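Cycloalternan-forming enzyme (PDB 5F7U) is a multidomain member of glycosyl hydrolase family 31, combining a TIM barrel with several beta domains, among them a family 6 carbohydrate-binding module. Local coordinates at residues Asp897-Phe902 against Leu917-Ala922; Ala891-Ala896 against Thr907-Asp912. The protein carries 1 engineered substitution. One frame throughout, in Å; residues are numbered along the deposited sequence.

Contact 1: Asp897-Phe902 against Leu917-Ala922; sequences DTLDAF and LTYVKA
Phe902 reaches from helix 899-904 onto strand 917-922 and lodges its ring between the side chains of Tyr919 and Lys921. With CG anti to the backbone N (chi1 -176°), the ring points end-on at the strand, and its CZ stops 4.2 Å from the backbone C of Val920. Tyr919 lies over one face in a T-shaped stack, its edge turned toward the phenylalanine, with planes at 75° and centroids 5.7 Å apart. CB of Tyr919 adds an off-centre CH-pi contact 4.1 Å from the Phe902 centroid. Farther out, Leu899 CD1 touches Tyr919 CE2 at 3.9 Å. The opposite face is taken by Lys921, whose chain bends at chi3 and passes over the rim of the ring, its CE near Phe902 CE2. Its NZ stands 5.0 Å from the Phe902 centroid, a cation-pi geometry, and donates a 2.9 Å hydrogen bond to Phe902 O at a C=O...N angle of 138°, tilted slightly from the carbonyl plane. A second carbonyl, that of Ala905, also accepts from this ammonium, while Glu873 is a weak, distant ion partner. One residue thus offers the lysine both an aromatic face and a carbonyl, and the carbonyls near the helix C-terminus probably stabilise the buried charge.

Contact 2: Ala891-Ala896 against Thr907-Asp912; sequences ADVAKA and TGYYYD
Tyr909 has its CG between the backbone N and the carbonyl carbon (chi1 79°), and this torsion swings the ring back beside the chain and against Lys895. Lys895 in turn holds CG anti to its backbone N (chi1 -179°), and its CB and CG pass obliquely across the hydroxyl end of the ring. Its CA sits over the ring face, a CH-pi contact 4.0 Å from the Tyr909 centroid, and its CB lies 3.6 Å from Tyr909 CZ. The ring edge meets a polar group instead: Val893 O approaches in plane, 3.6 Å from Tyr909 CE1. At the far end one water joins Tyr909 OH to Lys895 NZ, and the ammonium also forms a salt bridge with Glu882.

Beside the ring the backbones form a single bridge. Tyr909 N donates to Ala894 O at 3.0 Å, well tilted from the carbonyl plane, whereas Ala896 N meets Tyr909 O at 2.7 Å almost straight (174°). Gly908, whose extended backbone with positive phi is itself open only to glycine, lets Ala894 O come within 3.2 Å of its CA; Val893 CB packs against the same CA. Two further waters span the segments, one from Ala894 N to Thr907 OG1, the other from Ala896 O to Tyr911 N. Ala896 O also lies in the plane of the Tyr910 ring, 3.4 Å from CD1.

The bridge is made on the outer edge of strand 908-912, the outermost strand of a five-stranded mixed sheet. Val893 is bonded through its backbone to Val886 of strand 885-888, in the adjoining six-stranded antiparallel sheet that ends in strand 891-892, so 893-896 passes from one sheet edge to the next. Ala896 tucks against Ala901 and Phe902 of helix 899-904, and Phe902 also packs on Tyr910.

How the contacts relate
Both contacts meet on the same mixed sheet, where strands 908-912 and 917-922 are neighbours; Tyr919 N probably donates to Tyr910 O, and Lys921 N to Gly908 O. Along the chain their segments alternate, 891-896 leading directly into 897-902. Contact 1 is buried and depends on side chains, with aromatic rings and a lysine enclosed between helix and strand. Contact 2, at the sheet edge, is only partly buried and combines two backbone hydrogen bonds and bridging waters with the Tyr909 ring packed against Lys895. The two lysines reflect this: Lys921 is held mainly by carbonyls, Lys895 by water and a carboxylate. Tyr910 joins the two regions, packing on Phe902 and meeting Tyr919 edge-to-face.

Contact 1: Asp897-Phe902 against Leu917-Ala922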
loop_
_atom_site.group_PDB
_atom_site.type_symbol
_atom_site.label_atom_id
_atom_site.label_comp_id
_atom_site.label_asym_id
_atom_site.label_seq_id
_atom_site.Cartn_x
_atom_site.Cartn_y
_atom_site.Cartn_z
ATOM N N ASP A 897 -16.049 35.929 22.439
ATOM C CA ASP A 897 -17.371 35.969 21.809
ATOM C C ASP A 897 -17.333 35.789 20.292
ATOM O O ASP A 897 -18.314 35.330 19.706
ATOM C CB ASP A 897 -18.127 37.254 22.178
ATOM C CG ASP A 897 -18.601 37.263 23.624
ATOM O OD1 ASP A 897 -18.960 36.183 24.153
ATOM O OD2 ASP A 897 -18.623 38.359 24.235
ATOM N N THR A 898 -16.217 36.164 19.662
ATOM C CA THR A 898 -16.044 36.012 18.208
ATOM C C THR A 898 -14.733 35.317 17.894
ATOM O O THR A 898 -13.777 35.365 18.684
ATOM C CB THR A 898 -16.017 37.366 17.453
ATOM O OG1 THR A 898 -14.845 38.105 17.830
ATOM C CG2 THR A 898 -17.279 38.195 17.712
ATOM N N LEU A 899 -14.676 34.710 16.712
ATOM C CA LEU A 899 -13.423 34.194 16.182
ATOM C C LEU A 899 -12.289 35.239 16.161
ATOM O O LEU A 899 -11.145 34.901 16.471
ATOM C CB LEU A 899 -13.648 33.553 14.807
ATOM C CG LEU A 899 -12.575 32.590 14.297
ATOM C CD1 LEU A 899 -12.203 31.563 15.356
ATOM C CD2 LEU A 899 -13.035 31.910 13.014
ATOM N N ASP A 900 -12.616 36.497 15.841
ATOM C CA ASP A 900 -11.652 37.615 15.887
ATOM C C ASP A 900 -10.994 37.778 17.257
ATOM O O ASP A 900 -9.769 37.869 17.348
ATOM C CB ASP A 900 -12.310 38.950 15.483
ATOM C CG ASP A 900 -12.500 39.095 13.978
ATOM O OD1 ASP A 900 -12.142 38.169 13.209
ATOM O OD2 ASP A 900 -13.020 40.149 13.556
ATOM N N ALA A 901 -11.822 37.799 18.305
ATOM C CA ALA A 901 -11.370 37.960 19.688
ATOM C C ALA A 901 -10.505 36.779 20.100
ATOM O O ALA A 901 -9.457 36.954 20.736
ATOM C CB ALA A 901 -12.565 38.106 20.628
ATOM N N PHE A 902 -10.944 35.582 19.707
ATOM C CA PHE A 902 -10.187 34.356 19.934
ATOM C C PHE A 902 -8.795 34.407 19.330
ATOM O O PHE A 902 -7.823 34.010 19.983
ATOM C CB PHE A 902 -10.935 33.127 19.404
ATOM C CG PHE A 902 -10.238 31.835 19.714
ATOM C CD1 PHE A 902 -10.279 31.303 21.006
ATOM C CD2 PHE A 902 -9.507 31.158 18.726
ATOM C CE1 PHE A 902 -9.630 30.114 21.302
ATOM C CE2 PHE A 902 -8.838 29.985 19.027
ATOM C CZ PHE A 902 -8.903 29.453 20.309
ATOM N N LEU A 917 -17.876 22.510 18.246
ATOM C CA LEU A 917 -16.506 22.386 18.721
ATOM C C LEU A 917 -16.171 23.513 19.673
ATOM O O LEU A 917 -16.424 24.676 19.363
ATOM C CB LEU A 917 -15.525 22.445 17.550
ATOM C CG LEU A 917 -15.589 21.305 16.525
ATOM C CD1 LEU A 917 -14.705 21.671 15.349
ATOM C CD2 LEU A 917 -15.120 19.997 17.147
ATOM N N THR A 918 -15.604 23.144 20.822
ATOM C CA THR A 918 -15.010 24.107 21.747
ATOM C C THR A 918 -13.533 24.343 21.411
ATOM O O THR A 918 -12.720 23.419 21.483
ATOM C CB THR A 918 -15.122 23.651 23.207
ATOM O OG1 THR A 918 -16.493 23.341 23.504
ATOM C CG2 THR A 918 -14.662 24.783 24.134
ATOM N N TYR A 919 -13.190 25.589 21.095
ATOM C CA TYR A 919 -11.791 25.943 20.845
ATOM C C TYR A 919 -11.168 26.372 22.162
ATOM O O TYR A 919 -11.779 27.159 22.884
ATOM C CB TYR A 919 -11.658 27.122 19.871
ATOM C CG TYR A 919 -12.173 26.960 18.440
ATOM C CD1 TYR A 919 -13.094 25.964 18.084
ATOM C CD2 TYR A 919 -11.798 27.882 17.463
ATOM C CE1 TYR A 919 -13.577 25.863 16.787
ATOM C CE2 TYR A 919 -12.290 27.797 16.166
ATOM C CZ TYR A 919 -13.176 26.789 15.838
ATOM O OH TYR A 919 -13.666 26.702 14.562
ATOM N N VAL A 920 -9.969 25.867 22.470
ATOM C CA VAL A 920 -9.230 26.294 23.679
ATOM C C VAL A 920 -7.791 26.642 23.287
ATOM O O VAL A 920 -7.057 25.778 22.798
ATOM C CB VAL A 920 -9.225 25.214 24.796
ATOM C CG1 VAL A 920 -8.468 25.706 26.033
ATOM C CG2 VAL A 920 -10.647 24.818 25.195
ATOM N N LYS A 921 -7.408 27.901 23.483
ATOM C CA LYS A 921 -6.048 28.341 23.202
ATOM C C LYS A 921 -5.210 28.316 24.472
ATOM O O LYS A 921 -5.581 28.940 25.470
ATOM C CB LYS A 921 -6.044 29.748 22.599
ATOM C CG LYS A 921 -4.665 30.254 22.190
ATOM C CD LYS A 921 -4.772 31.637 21.564
ATOM C CE LYS A 921 -5.280 31.590 20.131
ATOM N NZ LYS A 921 -5.166 32.927 19.469
ATOM N N ALA A 922 -4.095 27.590 24.414
ATOM C CA ALA A 922 -3.091 27.562 25.487
ATOM C C ALA A 922 -1.810 28.171 24.948
ATOM O O ALA A 922 -1.423 27.908 23.815
ATOM C CB ALA A 922 -2.829 26.134 25.953
#

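Contact 2: Ala891-Ala896 against Thr907-Asp912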
loop_
_atom_site.group_PDB
_atom_site.type_symbol
_atom_site.label_atom_id
_atom_site.label_comp_id
_atom_site.label_asym_id
_atom_site.label_seq_id
_atom_site.Cartn_x
_atom_site.Cartn_y
_atom_site.Cartn_z
ATOM N N ALA A 891 -6.770 27.948 36.487
ATOM C CA ALA A 891 -7.079 29.363 36.274
ATOM C C ALA A 891 -8.033 29.518 35.102
ATOM O O ALA A 891 -7.795 28.955 34.024
ATOM C CB ALA A 891 -5.806 30.164 36.033
ATOM N N ASP A 892 -9.116 30.272 35.320
ATOM C CA ASP A 892 -10.125 30.519 34.281
ATOM C C ASP A 892 -9.522 31.230 33.082
ATOM O O ASP A 892 -8.766 32.197 33.239
ATOM C CB ASP A 892 -11.307 31.335 34.834
ATOM C CG ASP A 892 -12.424 30.457 35.410
ATOM O OD1 ASP A 892 -12.274 29.887 36.517
ATOM O OD2 ASP A 892 -13.481 30.358 34.758
ATOM N N VAL A 893 -9.822 30.728 31.886
ATOM C CA VAL A 893 -9.452 31.437 30.664
ATOM C C VAL A 893 -10.678 32.105 30.052
ATOM O O VAL A 893 -11.804 31.608 30.185
ATOM C CB VAL A 893 -8.672 30.558 29.652
ATOM C CG1 VAL A 893 -7.393 30.022 30.294
ATOM C CG2 VAL A 893 -9.535 29.427 29.097
ATOM N N ALA A 894 -10.447 33.237 29.388
ATOM C CA ALA A 894 -11.532 34.136 29.000
ATOM C C ALA A 894 -12.316 33.616 27.812
ATOM O O ALA A 894 -11.732 33.201 26.810
ATOM C CB ALA A 894 -10.989 35.531 28.701
ATOM N N LYS A 895 -13.640 33.656 27.926
ATOM C CA LYS A 895 -14.506 33.372 26.795
ATOM C C LYS A 895 -14.338 34.443 25.713
ATOM O O LYS A 895 -14.454 35.654 25.978
ATOM C CB LYS A 895 -15.960 33.287 27.252
ATOM C CG LYS A 895 -16.950 32.958 26.148
ATOM C CD LYS A 895 -18.350 33.378 26.567
ATOM C CE LYS A 895 -19.392 32.861 25.600
ATOM N NZ LYS A 895 -19.794 31.469 25.953
ATOM N N ALA A 896 -14.051 33.993 24.497
ATOM C CA ALA A 896 -14.065 34.881 23.336
ATOM C C ALA A 896 -15.412 34.781 22.641
ATOM O O ALA A 896 -15.871 33.682 22.302
ATOM C CB ALA A 896 -12.926 34.543 22.385
ATOM N N THR A 907 -4.572 33.438 25.573
ATOM C CA THR A 907 -5.234 32.197 25.958
ATOM C C THR A 907 -6.713 32.522 25.931
ATOM O O THR A 907 -7.092 33.698 26.028
ATOM C CB THR A 907 -4.892 31.740 27.391
ATOM O OG1 THR A 907 -5.275 32.757 28.323
ATOM C CG2 THR A 907 -3.405 31.446 27.551
ATOM N N GLY A 908 -7.555 31.498 25.828
ATOM C CA GLY A 908 -8.992 31.704 25.915
ATOM C C GLY A 908 -9.752 30.545 25.317
ATOM O O GLY A 908 -9.147 29.552 24.942
ATOM N N TYR A 909 -11.076 30.671 25.250
ATOM C CA TYR A 909 -11.907 29.669 24.576
ATOM C C TYR A 909 -13.024 30.287 23.747
ATOM O O TYR A 909 -13.432 31.415 23.987
ATOM C CB TYR A 909 -12.430 28.614 25.557
ATOM C CG TYR A 909 -13.612 29.025 26.406
ATOM C CD1 TYR A 909 -13.423 29.781 27.568
ATOM C CD2 TYR A 909 -14.923 28.622 26.071
ATOM C CE1 TYR A 909 -14.497 30.138 28.375
ATOM C CE2 TYR A 909 -16.014 28.984 26.875
ATOM C CZ TYR A 909 -15.790 29.743 28.018
ATOM O OH TYR A 909 -16.843 30.116 28.823
ATOM N N TYR A 910 -13.497 29.533 22.758
ATOM C CA TYR A 910 -14.530 29.986 21.833
ATOM C C TYR A 910 -15.370 28.778 21.461
ATOM O O TYR A 910 -14.838 27.671 21.360
ATOM C CB TYR A 910 -13.884 30.608 20.589
ATOM C CG TYR A 910 -14.827 30.822 19.417
ATOM C CD1 TYR A 910 -15.716 31.909 19.394
ATOM C CD2 TYR A 910 -14.831 29.939 18.328
ATOM C CE1 TYR A 910 -16.580 32.106 18.318
ATOM C CE2 TYR A 910 -15.695 30.126 17.247
ATOM C CZ TYR A 910 -16.564 31.202 17.250
ATOM O OH TYR A 910 -17.410 31.384 16.183
ATOM N N TYR A 911 -16.664 28.980 21.227
ATOM C CA TYR A 911 -17.533 27.863 20.847
ATOM C C TYR A 911 -18.090 28.044 19.443
ATOM O O TYR A 911 -18.782 29.020 19.163
ATOM C CB TYR A 911 -18.657 27.653 21.879
ATOM C CG TYR A 911 -19.475 26.409 21.617
ATOM C CD1 TYR A 911 -18.935 25.136 21.855
ATOM C CD2 TYR A 911 -20.781 26.491 21.108
ATOM C CE1 TYR A 911 -19.673 23.999 21.605
ATOM C CE2 TYR A 911 -21.527 25.337 20.852
ATOM C CZ TYR A 911 -20.962 24.102 21.108
ATOM O OH TYR A 911 -21.670 22.946 20.876
ATOM N N ASP A 912 -17.764 27.094 18.563
ATOM C CA ASP A 912 -18.251 27.058 17.192
ATOM C C ASP A 912 -19.582 26.305 17.214
ATOM O O ASP A 912 -19.599 25.082 17.323
ATOM C CB ASP A 912 -17.201 26.342 16.321
ATOM C CG ASP A 912 -17.590 26.213 14.847
ATOM O OD1 ASP A 912 -18.770 26.381 14.462
ATOM O OD2 ASP A 912 -16.659 25.928 14.053
HETATM O O HOH W 1 -7.750 34.182 29.004
HETATM O O HOH W 2 -19.245 29.769 27.850
HETATM O O HOH W 3 -17.627 31.404 22.696
#